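Local structure of uncharacterized protein (Trypanosoma congolense, 4E40) at residues A18-S29 against G133-L144. The protein is the haptoglobin-hemoglobin receptor of the trypanosome cell surface, which probably takes up haptoglobin-bound hemoglobin as a source of heme and iron. Sequence-based numbering, arbitrary orientation.
Sequences ACELRAQLAGVS and GDASAVKVSNLL. Unlike the reference sequence in segment 133-144: A137 (reference Val).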
ATOM      1  N   ALA A  18     -18.361 -12.171 -25.664  1.00 16.60           N
ATOM      2  CA  ALA A  18     -18.339 -10.683 -25.617  1.00 16.89           C
ATOM      3  C   ALA A  18     -19.229 -10.177 -24.499  1.00 17.22           C
ATOM      4  O   ALA A  18     -18.862  -9.199 -23.839  1.00 17.36           O
ATOM      5  CB  ALA A  18     -18.764 -10.104 -26.970  1.00 17.27           C
ATOM      6  N   CYS A  19     -20.352 -10.856 -24.240  1.00 18.60           N
ATOM      7  CA  CYS A  19     -21.250 -10.486 -23.102  1.00 19.57           C
ATOM      8  C   CYS A  19     -20.477 -10.588 -21.799  1.00 19.15           C
ATOM      9  O   CYS A  19     -20.461  -9.644 -20.988  1.00 19.07           O
ATOM     10  CB  CYS A  19     -22.435 -11.471 -23.084  1.00 21.68           C
ATOM     11  SG  CYS A  19     -23.754 -10.763 -22.066  1.00 29.78           S
ATOM     12  N   GLU A  20     -19.777 -11.732 -21.613  1.00 17.98           N
ATOM     13  CA  GLU A  20     -18.975 -11.908 -20.380  1.00 18.33           C
ATOM     14  C   GLU A  20     -17.849 -10.870 -20.313  1.00 18.12           C
ATOM     15  O   GLU A  20     -17.557 -10.332 -19.242  1.00 18.73           O
ATOM     16  CB  GLU A  20     -18.407 -13.327 -20.260  1.00 20.14           C
ATOM     17  CG  GLU A  20     -17.546 -13.555 -18.996  1.00 22.57           C
ATOM     18  CD  GLU A  20     -18.260 -13.184 -17.709  1.00 27.06           C
ATOM     19  OE1 GLU A  20     -19.524 -13.122 -17.708  1.00 29.85           O
ATOM     20  OE2 GLU A  20     -17.586 -12.921 -16.685  1.00 25.41           O
ATOM     21  N   LEU A  21     -17.159 -10.636 -21.424  1.00 16.09           N
ATOM     22  CA  LEU A  21     -16.084  -9.641 -21.440  1.00 15.48           C
ATOM     23  C   LEU A  21     -16.619  -8.260 -21.028  1.00 16.02           C
ATOM     24  O   LEU A  21     -15.966  -7.552 -20.259  1.00 17.17           O
ATOM     25  CB  LEU A  21     -15.461  -9.532 -22.831  1.00 15.86           C
ATOM     26  CG  LEU A  21     -14.347  -8.506 -23.049  1.00 16.47           C
ATOM     27  CD1 LEU A  21     -13.178  -8.713 -22.070  1.00 16.97           C
ATOM     28  CD2 LEU A  21     -13.833  -8.447 -24.486  1.00 16.90           C
ATOM     29  N   ARG A  22     -17.773  -7.876 -21.586  1.00 15.96           N
ATOM     30  CA  ARG A  22     -18.325  -6.557 -21.238  1.00 16.45           C
ATOM     31  C   ARG A  22     -18.595  -6.478 -19.733  1.00 16.99           C
ATOM     32  O   ARG A  22     -18.303  -5.422 -19.124  1.00 18.03           O
ATOM     33  CB  ARG A  22     -19.627  -6.319 -22.028  1.00 17.94           C
ATOM     34  CG  ARG A  22     -20.127  -4.867 -21.921  1.00 22.26           C
ATOM     35  CD  ARG A  22     -21.272  -4.761 -20.880  1.00 25.76           C
ATOM     36  NE  ARG A  22     -22.415  -5.614 -21.206  1.00 27.21           N
ATOM     37  CZ  ARG A  22     -23.355  -5.372 -22.154  1.00 27.51           C
ATOM     38  NH1 ARG A  22     -23.331  -4.258 -22.902  1.00 32.05           N
ATOM     39  NH2 ARG A  22     -24.336  -6.249 -22.369  1.00 28.75           N
ATOM     40  N   ALA A  23     -19.153  -7.527 -19.143  1.00 17.32           N
ATOM     41  CA  ALA A  23     -19.420  -7.548 -17.685  1.00 17.16           C
ATOM     42  C   ALA A  23     -18.128  -7.431 -16.880  1.00 18.29           C
ATOM     43  O   ALA A  23     -18.087  -6.705 -15.871  1.00 18.48           O
ATOM     44  CB  ALA A  23     -20.198  -8.772 -17.249  1.00 19.59           C
ATOM     45  N   GLN A  24     -17.046  -8.056 -17.392  1.00 17.23           N
ATOM     46  CA  GLN A  24     -15.737  -7.910 -16.693  1.00 17.61           C
ATOM     47  C   GLN A  24     -15.186  -6.481 -16.807  1.00 17.22           C
ATOM     48  O   GLN A  24     -14.704  -5.916 -15.835  1.00 17.35           O
ATOM     49  CB  GLN A  24     -14.681  -8.850 -17.282  1.00 19.04           C
ATOM     50  CG  GLN A  24     -15.019 -10.330 -17.168  1.00 22.54           C
ATOM     51  CD  GLN A  24     -14.468 -11.030 -16.007  1.00 23.51           C
ATOM     52  OE1 GLN A  24     -15.232 -11.721 -15.284  1.00 34.07           O
ATOM     53  NE2 GLN A  24     -13.259 -10.726 -15.663  1.00 18.48           N
ATOM     54  N   LEU A  25     -15.233  -5.888 -18.017  1.00 17.01           N
ATOM     55  CA  LEU A  25     -14.699  -4.547 -18.233  1.00 17.77           C
ATOM     56  C   LEU A  25     -15.485  -3.582 -17.339  1.00 18.53           C
ATOM     57  O   LEU A  25     -14.868  -2.709 -16.707  1.00 19.35           O
ATOM     58  CB  LEU A  25     -14.838  -4.147 -19.720  1.00 17.19           C
ATOM     59  CG  LEU A  25     -13.868  -5.001 -20.608  1.00 17.24           C
ATOM     60  CD1 LEU A  25     -14.292  -4.831 -22.072  1.00 16.58           C
ATOM     61  CD2 LEU A  25     -12.393  -4.646 -20.407  1.00 16.75           C
ATOM     62  N   ALA A  26     -16.819  -3.770 -17.292  1.00 18.91           N
ATOM     63  CA  ALA A  26     -17.708  -2.906 -16.454  1.00 19.77           C
ATOM     64  C   ALA A  26     -17.340  -3.027 -14.983  1.00 20.37           C
ATOM     65  O   ALA A  26     -17.539  -2.062 -14.209  1.00 22.43           O
ATOM     66  CB  ALA A  26     -19.172  -3.277 -16.647  1.00 20.39           C
ATOM     67  N   GLY A  27     -16.818  -4.173 -14.576  1.00 18.10           N
ATOM     68  CA  GLY A  27     -16.476  -4.376 -13.176  1.00 17.00           C
ATOM     69  C   GLY A  27     -15.038  -3.998 -12.809  1.00 17.73           C
ATOM     70  O   GLY A  27     -14.680  -4.107 -11.660  1.00 17.94           O
ATOM     71  N   VAL A  28     -14.241  -3.475 -13.741  1.00 16.85           N
ATOM     72  CA  VAL A  28     -12.870  -3.067 -13.430  1.00 16.37           C
ATOM     73  C   VAL A  28     -12.866  -1.864 -12.464  1.00 17.61           C
ATOM     74  O   VAL A  28     -12.023  -1.828 -11.563  1.00 16.76           O
ATOM     75  CB  VAL A  28     -12.097  -2.701 -14.727  1.00 16.95           C
ATOM     76  CG1 VAL A  28     -10.766  -2.002 -14.374  1.00 18.17           C
ATOM     77  CG2 VAL A  28     -11.864  -4.020 -15.523  1.00 17.38           C
ATOM     78  N   SER A  29     -13.824  -0.954 -12.632  1.00 19.02           N
ATOM     79  CA  SER A  29     -13.853   0.225 -11.742  1.00 18.85           C
ATOM     80  C   SER A  29     -14.004  -0.222 -10.273  1.00 19.47           C
ATOM     81  O   SER A  29     -13.206   0.170  -9.401  1.00 19.06           O
ATOM     82  CB  SER A  29     -15.003   1.141 -12.159  1.00 21.97           C
ATOM     83  OG  SER A  29     -15.031   2.286 -11.314  1.00 24.70           O
ATOM     84  N   GLY A 133     -11.117   0.595 -18.254  1.00 17.96           N
ATOM     85  CA  GLY A 133     -12.225  -0.365 -18.144  1.00 17.54           C
ATOM     86  C   GLY A 133     -13.549   0.240 -18.517  1.00 18.66           C
ATOM     87  O   GLY A 133     -14.270  -0.368 -19.328  1.00 18.86           O
ATOM     88  N   ASP A 134     -13.815   1.463 -18.079  1.00 18.59           N
ATOM     89  CA  ASP A 134     -15.089   2.120 -18.466  1.00 21.32           C
ATOM     90  C   ASP A 134     -15.139   2.392 -19.955  1.00 22.22           C
ATOM     91  O   ASP A 134     -16.154   2.118 -20.621  1.00 22.24           O
ATOM     92  CB  ASP A 134     -15.247   3.429 -17.700  1.00 22.92           C
ATOM     93  CG  ASP A 134     -15.579   3.226 -16.262  1.00 26.73           C
ATOM     94  OD1 ASP A 134     -15.890   2.103 -15.795  1.00 27.33           O
ATOM     95  OD2 ASP A 134     -15.517   4.244 -15.509  1.00 29.05           O
ATOM     96  N   ALA A 135     -14.028   2.871 -20.509  1.00 20.32           N
ATOM     97  CA  ALA A 135     -14.033   3.264 -21.926  1.00 22.03           C
ATOM     98  C   ALA A 135     -14.154   2.042 -22.796  1.00 22.67           C
ATOM     99  O   ALA A 135     -14.880   2.073 -23.793  1.00 22.84           O
ATOM    100  CB  ALA A 135     -12.751   4.000 -22.288  1.00 23.93           C
ATOM    101  N   SER A 136     -13.368   1.016 -22.492  1.00 21.06           N
ATOM    102  CA  SER A 136     -13.488  -0.189 -23.323  1.00 20.61           C
ATOM    103  C   SER A 136     -14.815  -0.909 -23.117  1.00 19.75           C
ATOM    104  O   SER A 136     -15.321  -1.513 -24.078  1.00 20.53           O
ATOM    105  CB  SER A 136     -12.250  -1.081 -23.175  1.00 22.66           C
ATOM    106  OG  SER A 136     -12.179  -1.598 -21.863  1.00 22.21           O
ATOM    107  N   ALA A 137     -15.452  -0.810 -21.955  1.00 20.37           N
ATOM    108  CA  ALA A 137     -16.767  -1.416 -21.786  1.00 18.69           C
ATOM    109  C   ALA A 137     -17.767  -0.775 -22.733  1.00 21.36           C
ATOM    110  O   ALA A 137     -18.599  -1.492 -23.284  1.00 21.39           O
ATOM    111  CB  ALA A 137     -17.268  -1.270 -20.304  1.00 19.55           C
ATOM    112  N   VAL A 138     -17.673   0.549 -22.888  1.00 20.56           N
ATOM    113  CA  VAL A 138     -18.558   1.255 -23.879  1.00 22.17           C
ATOM    114  C   VAL A 138     -18.350   0.678 -25.235  1.00 21.91           C
ATOM    115  O   VAL A 138     -19.330   0.351 -25.966  1.00 22.79           O
ATOM    116  CB  VAL A 138     -18.253   2.759 -23.942  1.00 23.32           C
ATOM    117  CG1 VAL A 138     -19.040   3.389 -25.090  1.00 26.13           C
ATOM    118  CG2 VAL A 138     -18.665   3.387 -22.636  1.00 24.17           C
ATOM    119  N   LYS A 139     -17.113   0.454 -25.654  1.00 22.54           N
ATOM    120  CA  LYS A 139     -16.909  -0.077 -27.004  1.00 22.59           C
ATOM    121  C   LYS A 139     -17.389  -1.525 -27.246  1.00 21.23           C
ATOM    122  O   LYS A 139     -17.903  -1.876 -28.325  1.00 23.18           O
ATOM    123  CB  LYS A 139     -15.454   0.030 -27.403  1.00 22.35           C
ATOM    124  CG  LYS A 139     -14.973   1.472 -27.398  1.00 27.29           C
ATOM    125  CD  LYS A 139     -13.609   1.618 -28.022  1.00 29.36           C
ATOM    126  CE  LYS A 139     -13.162   3.085 -28.041  1.00 32.33           C
ATOM    127  NZ  LYS A 139     -12.073   3.273 -29.037  1.00 34.91           N
ATOM    128  N   VAL A 140     -17.205  -2.370 -26.229  1.00 20.76           N
ATOM    129  CA  VAL A 140     -17.712  -3.719 -26.311  1.00 19.66           C
ATOM    130  C   VAL A 140     -19.246  -3.690 -26.246  1.00 21.25           C
ATOM    131  O   VAL A 140     -19.892  -4.501 -26.902  1.00 22.68           O
ATOM    132  CB  VAL A 140     -17.083  -4.675 -25.232  1.00 19.80           C
ATOM    133  CG1 VAL A 140     -17.709  -6.091 -25.281  1.00 20.17           C
ATOM    134  CG2 VAL A 140     -15.570  -4.726 -25.485  1.00 17.69           C
ATOM    135  N   SER A 141     -19.836  -2.786 -25.451  1.00 22.37           N
ATOM    136  CA  SER A 141     -21.299  -2.677 -25.414  1.00 23.35           C
ATOM    137  C   SER A 141     -21.805  -2.282 -26.794  1.00 24.95           C
ATOM    138  O   SER A 141     -22.866  -2.791 -27.227  1.00 24.81           O
ATOM    139  CB  SER A 141     -21.781  -1.636 -24.397  1.00 25.10           C
ATOM    140  OG  SER A 141     -21.528  -2.077 -23.075  1.00 24.76           O
ATOM    141  N   ASN A 142     -21.079  -1.389 -27.487  1.00 25.26           N
ATOM    142  CA  ASN A 142     -21.488  -0.996 -28.853  1.00 28.26           C
ATOM    143  C   ASN A 142     -21.485  -2.185 -29.782  1.00 28.19           C
ATOM    144  O   ASN A 142     -22.401  -2.335 -30.628  1.00 29.84           O
ATOM    145  CB  ASN A 142     -20.649   0.137 -29.426  1.00 28.84           C
ATOM    146  CG  ASN A 142     -20.815   1.414 -28.664  1.00 31.60           C
ATOM    147  OD1 ASN A 142     -21.787   1.585 -27.893  1.00 37.68           O
ATOM    148  ND2 ASN A 142     -19.875   2.353 -28.866  1.00 34.37           N
ATOM    149  N   LEU A 143     -20.439  -3.013 -29.671  1.00 25.62           N
ATOM    150  CA  LEU A 143     -20.302  -4.210 -30.476  1.00 24.86           C
ATOM    151  C   LEU A 143     -21.467  -5.163 -30.235  1.00 24.55           C
ATOM    152  O   LEU A 143     -22.046  -5.704 -31.196  1.00 25.84           O
ATOM    153  CB  LEU A 143     -18.933  -4.882 -30.190  1.00 25.16           C
ATOM    154  CG  LEU A 143     -18.657  -6.161 -30.953  1.00 24.89           C
ATOM    155  CD1 LEU A 143     -18.355  -5.905 -32.437  1.00 27.40           C
ATOM    156  CD2 LEU A 143     -17.484  -6.918 -30.281  1.00 26.04           C
ATOM    157  N   LEU A 144     -21.884  -5.310 -28.981  1.00 23.51           N
ATOM    158  CA  LEU A 144     -23.018  -6.178 -28.650  1.00 22.06           C
ATOM    159  C   LEU A 144     -24.368  -5.593 -29.135  1.00 24.75           C
ATOM    160  O   LEU A 144     -25.207  -6.358 -29.597  1.00 24.61           O
ATOM    161  CB  LEU A 144     -23.041  -6.417 -27.144  1.00 22.59           C
ATOM    162  CG  LEU A 144     -21.951  -7.380 -26.627  1.00 20.97           C
ATOM    163  CD1 LEU A 144     -21.790  -7.193 -25.129  1.00 21.92           C
ATOM    164  CD2 LEU A 144     -22.471  -8.803 -26.900  1.00 20.61           C
TER
HETATM  165  O   HOH W   1     -24.866  -3.499 -25.393  1.00 33.11           O
HETATM  166  O   HOH W   2     -14.679  -0.311 -15.290  1.00 19.10           O
HETATM  167  O   HOH W   3     -18.280   0.387 -14.769  1.00 41.27           O
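The guanidinium of R22 carries L144 CD1 over the centre of one face, 3.8 Å above the plane. At its edge lie S141 OG, S141 CB and a water that accepts from R22 NH1 and donates to S141 O. Segments 18-26 and 133-144, from helices 12-26 and 82-147, run antiparallel at 156° with knobs-into-holes contacts, near one end of the receptor's elongated helical bundle. R22 is one knob, set among A137, V140, S141 and L144. Its CG stands anti to the backbone N (chi1 -169°), and bends at chi2 and chi3 lay CG and CD alongside S141 OG. NH1 then donates to S141 OG at 2.8 Å, 2° out of the guanidinium plane. S141 OG in turn donates a hydrogen bond to A137 O, which also accepts from S141 N, on the opposite face of its carbonyl plane. E164 gives R22 NH1 a long, weak ion pair. L25 is the next knob, among G133, S136, A137 and V140. It crosses V140 at about a right angle, with CD1 3.6 Å from V140 CG2. V140 fills the reciprocal hole of A18, L21, R22 and L25. About one turn before R22, C19 is tied to C162 by a disulfide. Toward the break between helices 12-26 and 28-73, D134 OD2 forms a salt bridge with K130. Two waters donate to D134 OD1. One also donates to A26 O; the other donates to L25 O and accepts from S29 N at 2.9 Å.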